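Local coordinates for enterobactin synthetase component F-related protein (Vibrio cholerae serotype O1, PDB 4OXI), which probably activates glycine with ATP as glycyl-adenylate, acting as an adenylation domain in a lipopolysaccharide modification pathway linked to antimicrobial peptide resistance, at residues G511-V516 with P541-A546; A173-D178 with T193-E198; A254-G259 with L303-S308; A59-R64 with L203-Y208. All coordinates share one frame; numbering follows the deposited sequence.

Contact 1. Residues G511-V516 with P541-A546; sequences GTVAFV and PKRWYA
Strands 512-516 and 543-546 run parallel, their axes 4.7 Å apart at 18°, and Ala514 N donates to Arg543 O at 2.8 Å while Tyr545 N donates to Ala514 O at 2.8 Å. Val516 N continues the ladder to Tyr545 O, and Lys542 N closes its other end on Thr512 O. On one face Phe515 and Tyr545 lie side by side and point the same way. Their planes meet at 22°, yet with centroids 5.1 Å apart the rings are slid until they barely overlap; the closest approach of the two side chains is Phe515 CD1 against Tyr545 CB, at 3.5 Å. Both residues hold CG anti to the carbonyl carbon (chi1 -67° in Phe515), which lets the two rings lean alike. Tyr545 OH accepts a hydrogen bond from Arg543 NH1, and Leu567 of helix 560-568 packs on both Phe515 and Tyr545. The other face carries a CH-pi contact: Ala514 CB sits over the six-membered ring of Trp544, 4.2 Å from the centroid, with Pro541 CB above the same side of the indole. The pairing closes the beta-alpha-beta unit that runs through helix 524-531. Chemically, four backbone amide bonds, three of them close to straight, fix the register, while side chains on both faces supply mostly apolar cover, with the Arg543-Tyr545 bond a polar margin.

Contact 2. Residues A173-D178 with T193-E198; sequences ALPDVD and TVQITE
Pro175 meets the chain of 193-198 with its ring, and each partner reaches that ring from a different direction. Ile196 crosses it at about a right angle, CG1 lying 4.0 Å from Pro175 CD. Gln195 passes obliquely: its chain bends at chi2 (-50°) and carries OE1 to 3.7 Å from Pro175 CG, a van der Waals touch made by a polar atom. From a third direction the backbone carbonyl of Val194 abuts the ring, Val194 O being 3.4 Å from Pro175 CG. Thr193 divides its two branches. CG2, anti to the backbone N, rests 3.8 Å from Pro175 CA, while OG1 donates to a water at 3.0 Å. That water donates to Leu174 O and, at 2.6 Å, to Val177 O, joining the threonine to both ends of the type I turn Leu174-Val177. The turn is closed by Val177 N bonding to Leu174 O. Ala173 and Thr193 form a parallel bridge at the ends of strands 170-173 and 190-193, the latter outermost in a five-stranded parallel sheet. Beyond the bridge the first chain turns toward helix 180-185, and the second runs along helix 78-95, where Val194 packs on Leu88 and Tyr91 and Ile196 on Asp83 and Met84.

Contact 3. Residues A254-G259 with L303-S308; sequences AQDRVG and LTVWLS
Hydrogen bonds dominate the meeting of Asp256 and Arg257 with Thr304. The hydroxyl of Thr304 works both ways: OG1 donates to Asp256 OD1 at 2.8 Å, reaching the anti side of the carboxylate, and accepts from Arg257 N at 2.8 Å. A chi1 of 62° places OG1 between the backbone N and the carbonyl carbon, turned to the opposing chain. Arg257 O takes two donors, Thr304 N at 3.0 Å on a lone pair in the carbonyl plane and Val305 N at 3.1 Å, tilted from that plane. Gly259 N then bonds to Val305 O at 2.9 Å, an almost straight N-H...O of 173°. Apolar contacts are fewer. Val258 and Val305 point the same way, CG2 of the former 4.1 Å from CB of the latter, and Leu303 CD1 lies 3.7 Å from Gly259 CA; it also meets the Trp306 ring at its edge. Asp256 forms a salt bridge through OD2 with Arg331, which, with the Thr304 bond, would favour a charged carboxylate. The chemistry is thus that of a short parallel strand junction, a single bridge between two sheets, reinforced at its start by the Thr304 hydroxyl, which ties the Asp256 carboxylate to the Arg257 amide.

Contact 4. Residues A59-R64 with L203-Y208; sequences AIQANR and LLVVKY
Ile60 and Leu204 make the tight part of this contact, crossing at about a right angle. Leu204 CD1 is the atom that touches, 3.7 Å from Ile60 CG2. Ile60 CG2, the branch anti to N, is the one nearest the leucine, which is buried further by Leu57 of the same helix and Leu86 of helix 78-95. Toward the outside the packing thins and becomes mixed. Gln61, extended beyond CG (chi2 179°), slides past Leu204 in the opposite direction, its NE2 4.0 Å from Leu204 CB, and ends across Val205, where OE1 lies 3.7 Å from CG2. The amide finds its polar partner just before the second segment: NE2 donates to Val201 O, which probably helps hold the extended chain. Leu203 is exposed. At the end of the helix, Arg64 NE bonds to Gln61 O at 2.8 Å in the carbonyl plane, and Asn63 ND2 to Ala59 O at 2.9 Å; Arg64 also forms a salt bridge with Glu202. The arrangement is a helix C-terminus packed against a helix-like turn in a connecting loop, here joining helix 51-62 to the link between strands 190-193 and 216-222 within the AMP-binding family region.

From the N terminus, helix 51-62 opens contact 4, whose partner 203-208 arrives after 138 intervening residues, closing a long loop. Contact 2 falls within that loop and ties the ends of strands 170-173 and 190-193 together; its nearest atoms are about 7 Å from contact 4. Contact 3 follows in series, closing the loop of helix 268-279, strand 282-285 and helix 294-301 and joining the edge strands of two sheets. It also touches contact 4, through Ala254 CB and Asn63 OD1, 3.2 Å apart. Contact 1 comes last, closing the short loop through helix 524-531 between strands 512-516 and 543-546, across the chain's centre from contact 4. None of the four loops cross.

Contact 1. Residues G511-V516 with P541-A546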
loop_
_atom_site.group_PDB
_atom_site.type_symbol
_atom_site.label_atom_id
_atom_site.label_comp_id
_atom_site.label_asym_id
_atom_site.label_seq_id
_atom_site.Cartn_x
_atom_site.Cartn_y
_atom_site.Cartn_z
ATOM N N GLY A 511 13.038 3.387 -13.092
ATOM C CA GLY A 511 14.204 2.625 -12.655
ATOM C C GLY A 511 15.268 3.509 -12.024
ATOM O O GLY A 511 15.065 4.724 -11.861
ATOM N N THR A 512 16.396 2.900 -11.655
ATOM C CA THR A 512 17.555 3.640 -11.142
ATOM C C THR A 512 18.809 3.289 -11.940
ATOM O O THR A 512 18.874 2.233 -12.571
ATOM C CB THR A 512 17.854 3.315 -9.651
ATOM O OG1 THR A 512 18.151 1.916 -9.504
ATOM C CG2 THR A 512 16.668 3.697 -8.759
ATOM N N VAL A 513 19.803 4.170 -11.908
ATOM C CA VAL A 513 21.124 3.816 -12.412
ATOM C C VAL A 513 22.176 4.135 -11.352
ATOM O O VAL A 513 21.976 5.014 -10.502
ATOM C CB VAL A 513 21.478 4.519 -13.761
ATOM C CG1 VAL A 513 20.421 4.246 -14.813
ATOM C CG2 VAL A 513 21.647 5.990 -13.562
ATOM N N ALA A 514 23.294 3.415 -11.390
ATOM C CA ALA A 514 24.341 3.624 -10.400
ATOM C C ALA A 514 25.604 4.233 -11.022
ATOM O O ALA A 514 26.016 3.834 -12.112
ATOM C CB ALA A 514 24.654 2.315 -9.693
ATOM N N PHE A 515 26.190 5.214 -10.335
ATOM C CA PHE A 515 27.518 5.731 -10.665
ATOM C C PHE A 515 28.483 5.351 -9.560
ATOM O O PHE A 515 28.219 5.603 -8.382
ATOM C CB PHE A 515 27.508 7.254 -10.796
ATOM C CG PHE A 515 26.715 7.756 -11.963
ATOM C CD1 PHE A 515 27.339 8.028 -13.173
ATOM C CD2 PHE A 515 25.342 7.952 -11.857
ATOM C CE1 PHE A 515 26.618 8.489 -14.259
ATOM C CE2 PHE A 515 24.604 8.417 -12.947
ATOM C CZ PHE A 515 25.249 8.687 -14.148
ATOM N N VAL A 516 29.592 4.725 -9.931
ATOM C CA VAL A 516 30.636 4.406 -8.963
ATOM C C VAL A 516 31.935 5.065 -9.411
ATOM O O VAL A 516 32.074 5.454 -10.569
ATOM C CB VAL A 516 30.834 2.898 -8.829
ATOM C CG1 VAL A 516 29.526 2.235 -8.388
ATOM C CG2 VAL A 516 31.320 2.307 -10.158
ATOM N N PRO A 541 19.735 -1.193 -9.667
ATOM C CA PRO A 541 20.161 -0.323 -10.773
ATOM C C PRO A 541 20.284 -1.123 -12.070
ATOM O O PRO A 541 20.827 -2.232 -12.051
ATOM C CB PRO A 541 21.532 0.192 -10.309
ATOM C CG PRO A 541 21.466 0.101 -8.795
ATOM C CD PRO A 541 20.680 -1.160 -8.533
ATOM N N LYS A 542 19.747 -0.574 -13.158
ATOM C CA LYS A 542 19.704 -1.256 -14.451
ATOM C C LYS A 542 20.899 -0.869 -15.306
ATOM O O LYS A 542 21.219 -1.544 -16.276
ATOM C CB LYS A 542 18.414 -0.906 -15.213
ATOM C CG LYS A 542 17.125 -1.226 -14.477
ATOM C CD LYS A 542 17.173 -2.629 -13.893
ATOM C CE LYS A 542 15.939 -2.924 -13.042
ATOM N NZ LYS A 542 16.249 -3.989 -12.042
ATOM N N ARG A 543 21.543 0.235 -14.953
ATOM C CA ARG A 543 22.737 0.679 -15.660
ATOM C C ARG A 543 23.779 1.150 -14.662
ATOM O O ARG A 543 23.449 1.784 -13.654
ATOM C CB ARG A 543 22.417 1.820 -16.616
ATOM C CG ARG A 543 21.605 1.433 -17.828
ATOM C CD ARG A 543 21.123 2.691 -18.531
ATOM N NE ARG A 543 20.623 2.409 -19.868
ATOM C CZ ARG A 543 21.297 2.673 -20.983
ATOM N NH1 ARG A 543 22.502 3.232 -20.917
ATOM N NH2 ARG A 543 20.762 2.381 -22.162
ATOM N N TRP A 544 25.034 0.843 -14.961
ATOM C CA TRP A 544 26.151 1.122 -14.072
ATOM C C TRP A 544 27.199 1.936 -14.821
ATOM O O TRP A 544 27.549 1.610 -15.953
ATOM C CB TRP A 544 26.745 -0.196 -13.593
ATOM C CG TRP A 544 25.745 -1.028 -12.887
ATOM C CD1 TRP A 544 24.676 -1.676 -13.441
ATOM C CD2 TRP A 544 25.701 -1.309 -11.481
ATOM N NE1 TRP A 544 23.966 -2.336 -12.462
ATOM C CE2 TRP A 544 24.578 -2.129 -11.252
ATOM C CE3 TRP A 544 26.504 -0.951 -10.397
ATOM C CZ2 TRP A 544 24.243 -2.595 -9.981
ATOM C CZ3 TRP A 544 26.169 -1.418 -9.136
ATOM C CH2 TRP A 544 25.053 -2.227 -8.939
ATOM N N TYR A 545 27.683 3.003 -14.194
ATOM C CA TYR A 545 28.694 3.858 -14.802
ATOM C C TYR A 545 29.881 4.031 -13.849
ATOM O O TYR A 545 29.700 4.232 -12.637
ATOM C CB TYR A 545 28.100 5.223 -15.179
ATOM C CG TYR A 545 26.953 5.148 -16.175
ATOM C CD1 TYR A 545 27.174 5.338 -17.532
ATOM C CD2 TYR A 545 25.652 4.883 -15.759
ATOM C CE1 TYR A 545 26.135 5.269 -18.454
ATOM C CE2 TYR A 545 24.606 4.805 -16.675
ATOM C CZ TYR A 545 24.858 5.002 -18.022
ATOM O OH TYR A 545 23.838 4.925 -18.945
ATOM N N ALA A 546 31.088 3.901 -14.396
ATOM C CA ALA A 546 32.306 4.257 -13.676
ATOM C C ALA A 546 32.666 5.672 -14.114
ATOM O O ALA A 546 32.960 5.912 -15.293
ATOM C CB ALA A 546 33.437 3.287 -14.000
#

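Contact 2. Residues A173-D178 with T193-E198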
loop_
_atom_site.group_PDB
_atom_site.type_symbol
_atom_site.label_atom_id
_atom_site.label_comp_id
_atom_site.label_asym_id
_atom_site.label_seq_id
_atom_site.Cartn_x
_atom_site.Cartn_y
_atom_site.Cartn_z
ATOM N N ALA A 173 -3.485 -23.324 4.575
ATOM C CA ALA A 173 -3.896 -23.343 3.175
ATOM C C ALA A 173 -5.338 -23.814 3.060
ATOM O O ALA A 173 -5.826 -24.535 3.930
ATOM C CB ALA A 173 -2.970 -24.241 2.366
ATOM N N LEU A 174 -6.024 -23.395 1.999
ATOM C CA LEU A 174 -7.369 -23.893 1.714
ATOM C C LEU A 174 -7.278 -25.360 1.243
ATOM O O LEU A 174 -6.202 -25.810 0.845
ATOM C CB LEU A 174 -8.043 -22.996 0.672
ATOM C CG LEU A 174 -8.184 -21.529 1.096
ATOM C CD1 LEU A 174 -8.594 -20.663 -0.085
ATOM C CD2 LEU A 174 -9.174 -21.383 2.247
ATOM N N PRO A 175 -8.392 -26.116 1.319
ATOM C CA PRO A 175 -8.330 -27.565 1.074
ATOM C C PRO A 175 -7.912 -27.978 -0.335
ATOM O O PRO A 175 -7.593 -29.146 -0.539
ATOM C CB PRO A 175 -9.768 -28.028 1.336
ATOM C CG PRO A 175 -10.313 -27.039 2.279
ATOM C CD PRO A 175 -9.713 -25.718 1.838
ATOM N N ASP A 176 -7.900 -27.056 -1.289
ATOM C CA ASP A 176 -7.506 -27.415 -2.649
ATOM C C ASP A 176 -5.986 -27.490 -2.821
ATOM O O ASP A 176 -5.489 -27.838 -3.892
ATOM C CB ASP A 176 -8.108 -26.436 -3.665
ATOM C CG ASP A 176 -7.448 -25.059 -3.624
ATOM O OD1 ASP A 176 -7.395 -24.434 -2.536
ATOM O OD2 ASP A 176 -6.975 -24.600 -4.689
ATOM N N VAL A 177 -5.245 -27.156 -1.773
ATOM C CA VAL A 177 -3.791 -27.164 -1.854
ATOM C C VAL A 177 -3.240 -28.458 -1.275
ATOM O O VAL A 177 -3.496 -28.781 -0.112
ATOM C CB VAL A 177 -3.188 -25.974 -1.091
ATOM C CG1 VAL A 177 -1.686 -26.010 -1.183
ATOM C CG2 VAL A 177 -3.728 -24.664 -1.640
ATOM N N ASP A 178 -2.490 -29.205 -2.076
ATOM C CA ASP A 178 -1.944 -30.466 -1.594
ATOM C C ASP A 178 -0.668 -30.198 -0.809
ATOM O O ASP A 178 0.387 -29.952 -1.390
ATOM C CB ASP A 178 -1.682 -31.452 -2.740
ATOM C CG ASP A 178 -1.238 -32.838 -2.238
ATOM O OD1 ASP A 178 -1.476 -33.163 -1.048
ATOM O OD2 ASP A 178 -0.663 -33.612 -3.036
ATOM N N THR A 193 -4.508 -27.881 7.300
ATOM C CA THR A 193 -5.540 -27.730 6.284
ATOM C C THR A 193 -6.833 -27.368 6.996
ATOM O O THR A 193 -7.285 -28.087 7.886
ATOM C CB THR A 193 -5.715 -28.982 5.418
ATOM O OG1 THR A 193 -4.478 -29.269 4.754
ATOM C CG2 THR A 193 -6.799 -28.748 4.372
ATOM N N VAL A 194 -7.402 -26.226 6.634
ATOM C CA VAL A 194 -8.606 -25.746 7.297
ATOM C C VAL A 194 -9.802 -26.056 6.412
ATOM O O VAL A 194 -9.881 -25.570 5.291
ATOM C CB VAL A 194 -8.546 -24.231 7.563
ATOM C CG1 VAL A 194 -9.791 -23.777 8.303
ATOM C CG2 VAL A 194 -7.294 -23.878 8.365
ATOM N N GLN A 195 -10.713 -26.886 6.907
ATOM C CA GLN A 195 -11.914 -27.199 6.150
ATOM C C GLN A 195 -12.813 -25.973 6.075
ATOM O O GLN A 195 -12.830 -25.142 6.988
ATOM C CB GLN A 195 -12.654 -28.402 6.758
ATOM C CG GLN A 195 -11.877 -29.737 6.656
ATOM C CD GLN A 195 -11.355 -30.022 5.242
ATOM O OE1 GLN A 195 -12.019 -29.725 4.244
ATOM N NE2 GLN A 195 -10.157 -30.596 5.157
ATOM N N ILE A 196 -13.533 -25.843 4.970
ATOM C CA ILE A 196 -14.452 -24.736 4.795
ATOM C C ILE A 196 -15.821 -25.180 5.285
ATOM O O ILE A 196 -16.410 -26.090 4.733
ATOM C CB ILE A 196 -14.544 -24.305 3.318
ATOM C CG1 ILE A 196 -13.175 -23.900 2.783
ATOM C CG2 ILE A 196 -15.502 -23.142 3.143
ATOM C CD1 ILE A 196 -13.188 -23.616 1.285
ATOM N N THR A 197 -16.305 -24.535 6.338
ATOM C CA THR A 197 -17.600 -24.830 6.930
ATOM C C THR A 197 -18.548 -23.751 6.448
ATOM O O THR A 197 -18.126 -22.618 6.238
ATOM C CB THR A 197 -17.522 -24.709 8.473
ATOM O OG1 THR A 197 -16.412 -25.468 8.963
ATOM C CG2 THR A 197 -18.803 -25.198 9.138
ATOM N N GLU A 198 -19.824 -24.072 6.284
ATOM C CA GLU A 198 -20.796 -23.042 5.934
ATOM C C GLU A 198 -21.093 -22.200 7.166
ATOM O O GLU A 198 -21.127 -22.726 8.269
ATOM C CB GLU A 198 -22.060 -23.666 5.346
ATOM C CG GLU A 198 -21.774 -24.390 4.020
ATOM C CD GLU A 198 -23.025 -24.824 3.270
ATOM O OE1 GLU A 198 -24.086 -24.177 3.430
ATOM O OE2 GLU A 198 -22.934 -25.814 2.514
HETATM O O HOH W 1 -4.434 -27.922 2.100
#

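Contact 3. Residues A254-G259 with L303-S308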
loop_
_atom_site.group_PDB
_atom_site.type_symbol
_atom_site.label_atom_id
_atom_site.label_comp_id
_atom_site.label_asym_id
_atom_site.label_seq_id
_atom_site.Cartn_x
_atom_site.Cartn_y
_atom_site.Cartn_z
ATOM N N ALA A 254 -23.823 -1.755 -4.280
ATOM C CA ALA A 254 -23.519 -3.151 -4.560
ATOM C C ALA A 254 -23.361 -3.472 -6.044
ATOM O O ALA A 254 -22.945 -4.580 -6.389
ATOM C CB ALA A 254 -24.588 -4.064 -3.938
ATOM N N GLN A 255 -23.696 -2.537 -6.929
ATOM C CA GLN A 255 -23.551 -2.815 -8.357
ATOM C C GLN A 255 -22.181 -2.378 -8.852
ATOM O O GLN A 255 -21.834 -2.603 -10.012
ATOM C CB GLN A 255 -24.661 -2.139 -9.178
ATOM C CG GLN A 255 -26.066 -2.450 -8.679
ATOM C CD GLN A 255 -26.223 -3.893 -8.239
ATOM O OE1 GLN A 255 -25.847 -4.822 -8.959
ATOM N NE2 GLN A 255 -26.772 -4.090 -7.046
ATOM N N ASP A 256 -21.403 -1.754 -7.971
ATOM C CA ASP A 256 -20.085 -1.263 -8.357
ATOM C C ASP A 256 -19.081 -2.415 -8.516
ATOM O O ASP A 256 -19.216 -3.461 -7.870
ATOM C CB ASP A 256 -19.578 -0.232 -7.341
ATOM C CG ASP A 256 -20.144 1.180 -7.595
ATOM O OD1 ASP A 256 -20.043 1.660 -8.742
ATOM O OD2 ASP A 256 -20.677 1.816 -6.653
ATOM N N ARG A 257 -18.100 -2.216 -9.398
ATOM C CA ARG A 257 -17.023 -3.180 -9.625
ATOM C C ARG A 257 -15.714 -2.478 -9.366
ATOM O O ARG A 257 -15.367 -1.522 -10.060
ATOM C CB ARG A 257 -17.039 -3.689 -11.067
ATOM C CG ARG A 257 -18.301 -4.467 -11.427
ATOM C CD ARG A 257 -18.219 -5.012 -12.848
ATOM N NE ARG A 257 -19.332 -5.909 -13.132
ATOM C CZ ARG A 257 -19.371 -6.749 -14.160
ATOM N NH1 ARG A 257 -18.356 -6.820 -15.022
ATOM N NH2 ARG A 257 -20.427 -7.519 -14.325
ATOM N N VAL A 258 -14.995 -2.946 -8.354
ATOM C CA VAL A 258 -13.824 -2.249 -7.873
ATOM C C VAL A 258 -12.544 -2.940 -8.311
ATOM O O VAL A 258 -12.367 -4.142 -8.090
ATOM C CB VAL A 258 -13.847 -2.167 -6.346
ATOM C CG1 VAL A 258 -12.614 -1.432 -5.837
ATOM C CG2 VAL A 258 -15.122 -1.466 -5.896
ATOM N N GLY A 259 -11.657 -2.189 -8.954
ATOM C CA GLY A 259 -10.379 -2.745 -9.352
ATOM C C GLY A 259 -9.511 -3.017 -8.132
ATOM O O GLY A 259 -9.581 -2.295 -7.133
ATOM N N LEU A 303 -15.136 -2.082 -15.161
ATOM C CA LEU A 303 -14.905 -1.585 -13.804
ATOM C C LEU A 303 -15.534 -0.214 -13.637
ATOM O O LEU A 303 -15.491 0.605 -14.549
ATOM C CB LEU A 303 -13.410 -1.488 -13.508
ATOM C CG LEU A 303 -12.643 -2.812 -13.552
ATOM C CD1 LEU A 303 -11.266 -2.649 -12.907
ATOM C CD2 LEU A 303 -13.416 -3.931 -12.869
ATOM N N THR A 304 -16.107 0.035 -12.465
ATOM C CA THR A 304 -16.749 1.316 -12.209
ATOM C C THR A 304 -15.904 2.156 -11.260
ATOM O O THR A 304 -16.079 3.380 -11.182
ATOM C CB THR A 304 -18.173 1.135 -11.635
ATOM O OG1 THR A 304 -18.098 0.444 -10.382
ATOM C CG2 THR A 304 -19.043 0.323 -12.593
ATOM N N VAL A 305 -14.979 1.502 -10.550
ATOM C CA VAL A 305 -14.124 2.180 -9.561
ATOM C C VAL A 305 -12.661 1.741 -9.703
ATOM O O VAL A 305 -12.368 0.543 -9.788
ATOM C CB VAL A 305 -14.609 1.896 -8.101
ATOM C CG1 VAL A 305 -13.797 2.688 -7.091
ATOM C CG2 VAL A 305 -16.075 2.234 -7.936
ATOM N N TRP A 306 -11.745 2.711 -9.705
ATOM C CA TRP A 306 -10.323 2.441 -9.905
ATOM C C TRP A 306 -9.433 3.244 -8.955
ATOM O O TRP A 306 -9.689 4.424 -8.714
ATOM C CB TRP A 306 -9.927 2.766 -11.350
ATOM C CG TRP A 306 -8.473 2.498 -11.647
ATOM C CD1 TRP A 306 -7.444 3.389 -11.571
ATOM C CD2 TRP A 306 -7.897 1.253 -12.071
ATOM N NE1 TRP A 306 -6.256 2.775 -11.923
ATOM C CE2 TRP A 306 -6.510 1.461 -12.234
ATOM C CE3 TRP A 306 -8.420 -0.024 -12.321
ATOM C CZ2 TRP A 306 -5.636 0.439 -12.645
ATOM C CZ3 TRP A 306 -7.551 -1.039 -12.735
ATOM C CH2 TRP A 306 -6.179 -0.800 -12.894
ATOM N N LEU A 307 -8.391 2.601 -8.421
ATOM C CA LEU A 307 -7.360 3.292 -7.637
ATOM C C LEU A 307 -5.990 2.730 -7.987
ATOM O O LEU A 307 -5.784 1.503 -7.947
ATOM C CB LEU A 307 -7.600 3.130 -6.133
ATOM C CG LEU A 307 -6.435 3.577 -5.233
ATOM C CD1 LEU A 307 -6.160 5.075 -5.337
ATOM C CD2 LEU A 307 -6.692 3.223 -3.786
ATOM N N SER A 308 -5.057 3.611 -8.334
ATOM C CA SER A 308 -3.677 3.203 -8.566
ATOM C C SER A 308 -2.763 4.423 -8.518
ATOM O O SER A 308 -3.236 5.544 -8.383
ATOM C CB SER A 308 -3.549 2.537 -9.928
ATOM O OG SER A 308 -3.729 3.503 -10.955
HETATM O O HOH W 2 -7.467 -0.538 -8.181
#

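Contact 4. Residues A59-R64 with L203-Y208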
loop_
_atom_site.group_PDB
_atom_site.type_symbol
_atom_site.label_atom_id
_atom_site.label_comp_id
_atom_site.label_asym_id
_atom_site.label_seq_id
_atom_site.Cartn_x
_atom_site.Cartn_y
_atom_site.Cartn_z
ATOM N N ALA A 59 -23.185 -5.044 5.359
ATOM C CA ALA A 59 -22.991 -5.181 3.916
ATOM C C ALA A 59 -22.838 -6.637 3.478
ATOM O O ALA A 59 -23.361 -7.039 2.437
ATOM C CB ALA A 59 -21.789 -4.357 3.460
ATOM N N ILE A 60 -22.120 -7.422 4.274
ATOM C CA ILE A 60 -21.937 -8.835 3.983
ATOM C C ILE A 60 -23.286 -9.559 4.011
ATOM O O ILE A 60 -23.591 -10.358 3.124
ATOM C CB ILE A 60 -20.963 -9.489 4.985
ATOM C CG1 ILE A 60 -19.561 -8.904 4.811
ATOM C CG2 ILE A 60 -20.930 -10.993 4.806
ATOM C CD1 ILE A 60 -18.571 -9.383 5.854
ATOM N N GLN A 61 -24.093 -9.253 5.021
ATOM C CA GLN A 61 -25.405 -9.878 5.175
ATOM C C GLN A 61 -26.347 -9.465 4.058
ATOM O O GLN A 61 -27.015 -10.301 3.456
ATOM C CB GLN A 61 -26.030 -9.480 6.513
ATOM C CG GLN A 61 -25.322 -10.033 7.732
ATOM C CD GLN A 61 -25.969 -9.578 9.045
ATOM O OE1 GLN A 61 -26.241 -8.389 9.237
ATOM N NE2 GLN A 61 -26.219 -10.524 9.947
ATOM N N ALA A 62 -26.406 -8.164 3.800
ATOM C CA ALA A 62 -27.314 -7.627 2.806
ATOM C C ALA A 62 -26.984 -8.121 1.398
ATOM O O ALA A 62 -27.854 -8.161 0.538
ATOM C CB ALA A 62 -27.297 -6.108 2.849
ATOM N N ASN A 63 -25.729 -8.485 1.149
ATOM C CA ASN A 63 -25.344 -8.898 -0.200
ATOM C C ASN A 63 -24.789 -10.312 -0.270
ATOM O O ASN A 63 -23.981 -10.614 -1.144
ATOM C CB ASN A 63 -24.345 -7.911 -0.802
ATOM C CG ASN A 63 -24.882 -6.494 -0.847
ATOM O OD1 ASN A 63 -25.607 -6.129 -1.767
ATOM N ND2 ASN A 63 -24.511 -5.680 0.143
ATOM N N ARG A 64 -25.250 -11.182 0.623
ATOM C CA ARG A 64 -24.728 -12.545 0.715
ATOM C C ARG A 64 -24.760 -13.342 -0.594
ATOM O O ARG A 64 -23.899 -14.201 -0.820
ATOM C CB ARG A 64 -25.440 -13.326 1.836
ATOM C CG ARG A 64 -26.897 -13.716 1.538
ATOM C CD ARG A 64 -27.672 -14.097 2.814
ATOM N NE ARG A 64 -28.005 -12.915 3.615
ATOM C CZ ARG A 64 -28.711 -12.945 4.746
ATOM N NH1 ARG A 64 -29.158 -14.103 5.216
ATOM N NH2 ARG A 64 -28.965 -11.819 5.413
ATOM N N LEU A 203 -25.945 -14.467 11.855
ATOM C CA LEU A 203 -25.274 -14.458 13.154
ATOM C C LEU A 203 -24.054 -13.546 13.203
ATOM O O LEU A 203 -23.481 -13.340 14.274
ATOM C CB LEU A 203 -24.839 -15.883 13.521
ATOM C CG LEU A 203 -25.801 -16.785 14.303
ATOM C CD1 LEU A 203 -27.235 -16.672 13.789
ATOM C CD2 LEU A 203 -25.318 -18.234 14.252
ATOM N N LEU A 204 -23.654 -13.022 12.045
ATOM C CA LEU A 204 -22.435 -12.221 11.914
ATOM C C LEU A 204 -22.240 -11.148 12.993
ATOM O O LEU A 204 -21.160 -11.040 13.587
ATOM C CB LEU A 204 -22.376 -11.561 10.535
ATOM C CG LEU A 204 -21.494 -12.199 9.465
ATOM C CD1 LEU A 204 -21.081 -11.147 8.469
ATOM C CD2 LEU A 204 -20.276 -12.821 10.089
ATOM N N VAL A 205 -23.277 -10.357 13.245
ATOM C CA VAL A 205 -23.155 -9.213 14.153
ATOM C C VAL A 205 -22.929 -9.579 15.636
ATOM O O VAL A 205 -22.376 -8.785 16.395
ATOM C CB VAL A 205 -24.350 -8.247 13.988
ATOM C CG1 VAL A 205 -24.115 -6.953 14.757
ATOM C CG2 VAL A 205 -24.567 -7.942 12.515
ATOM N N VAL A 206 -23.327 -10.780 16.045
ATOM C CA VAL A 206 -23.118 -11.200 17.434
ATOM C C VAL A 206 -21.986 -12.213 17.615
ATOM O O VAL A 206 -21.421 -12.321 18.703
ATOM C CB VAL A 206 -24.412 -11.748 18.091
ATOM C CG1 VAL A 206 -25.420 -10.626 18.299
ATOM C CG2 VAL A 206 -25.007 -12.890 17.263
ATOM N N LYS A 207 -21.653 -12.945 16.555
ATOM C CA LYS A 207 -20.560 -13.919 16.604
ATOM C C LYS A 207 -19.182 -13.249 16.736
ATOM O O LYS A 207 -18.161 -13.926 16.892
ATOM C CB LYS A 207 -20.594 -14.831 15.374
ATOM C CG LYS A 207 -21.277 -16.172 15.611
ATOM C CD LYS A 207 -20.323 -17.322 15.288
ATOM C CE LYS A 207 -21.032 -18.673 15.312
ATOM N NZ LYS A 207 -20.135 -19.793 14.885
ATOM N N TYR A 208 -19.170 -11.921 16.675
ATOM C CA TYR A 208 -17.950 -11.141 16.859
ATOM C C TYR A 208 -17.979 -10.393 18.194
ATOM O O TYR A 208 -17.265 -10.749 19.133
ATOM C CB TYR A 208 -17.760 -10.161 15.693
ATOM C CG TYR A 208 -18.172 -8.734 15.991
ATOM C CD1 TYR A 208 -17.245 -7.805 16.452
ATOM C CD2 TYR A 208 -19.482 -8.309 15.802
ATOM C CE1 TYR A 208 -17.611 -6.494 16.730
ATOM C CE2 TYR A 208 -19.857 -6.995 16.074
ATOM C CZ TYR A 208 -18.914 -6.097 16.534
ATOM O OH TYR A 208 -19.266 -4.796 16.803
#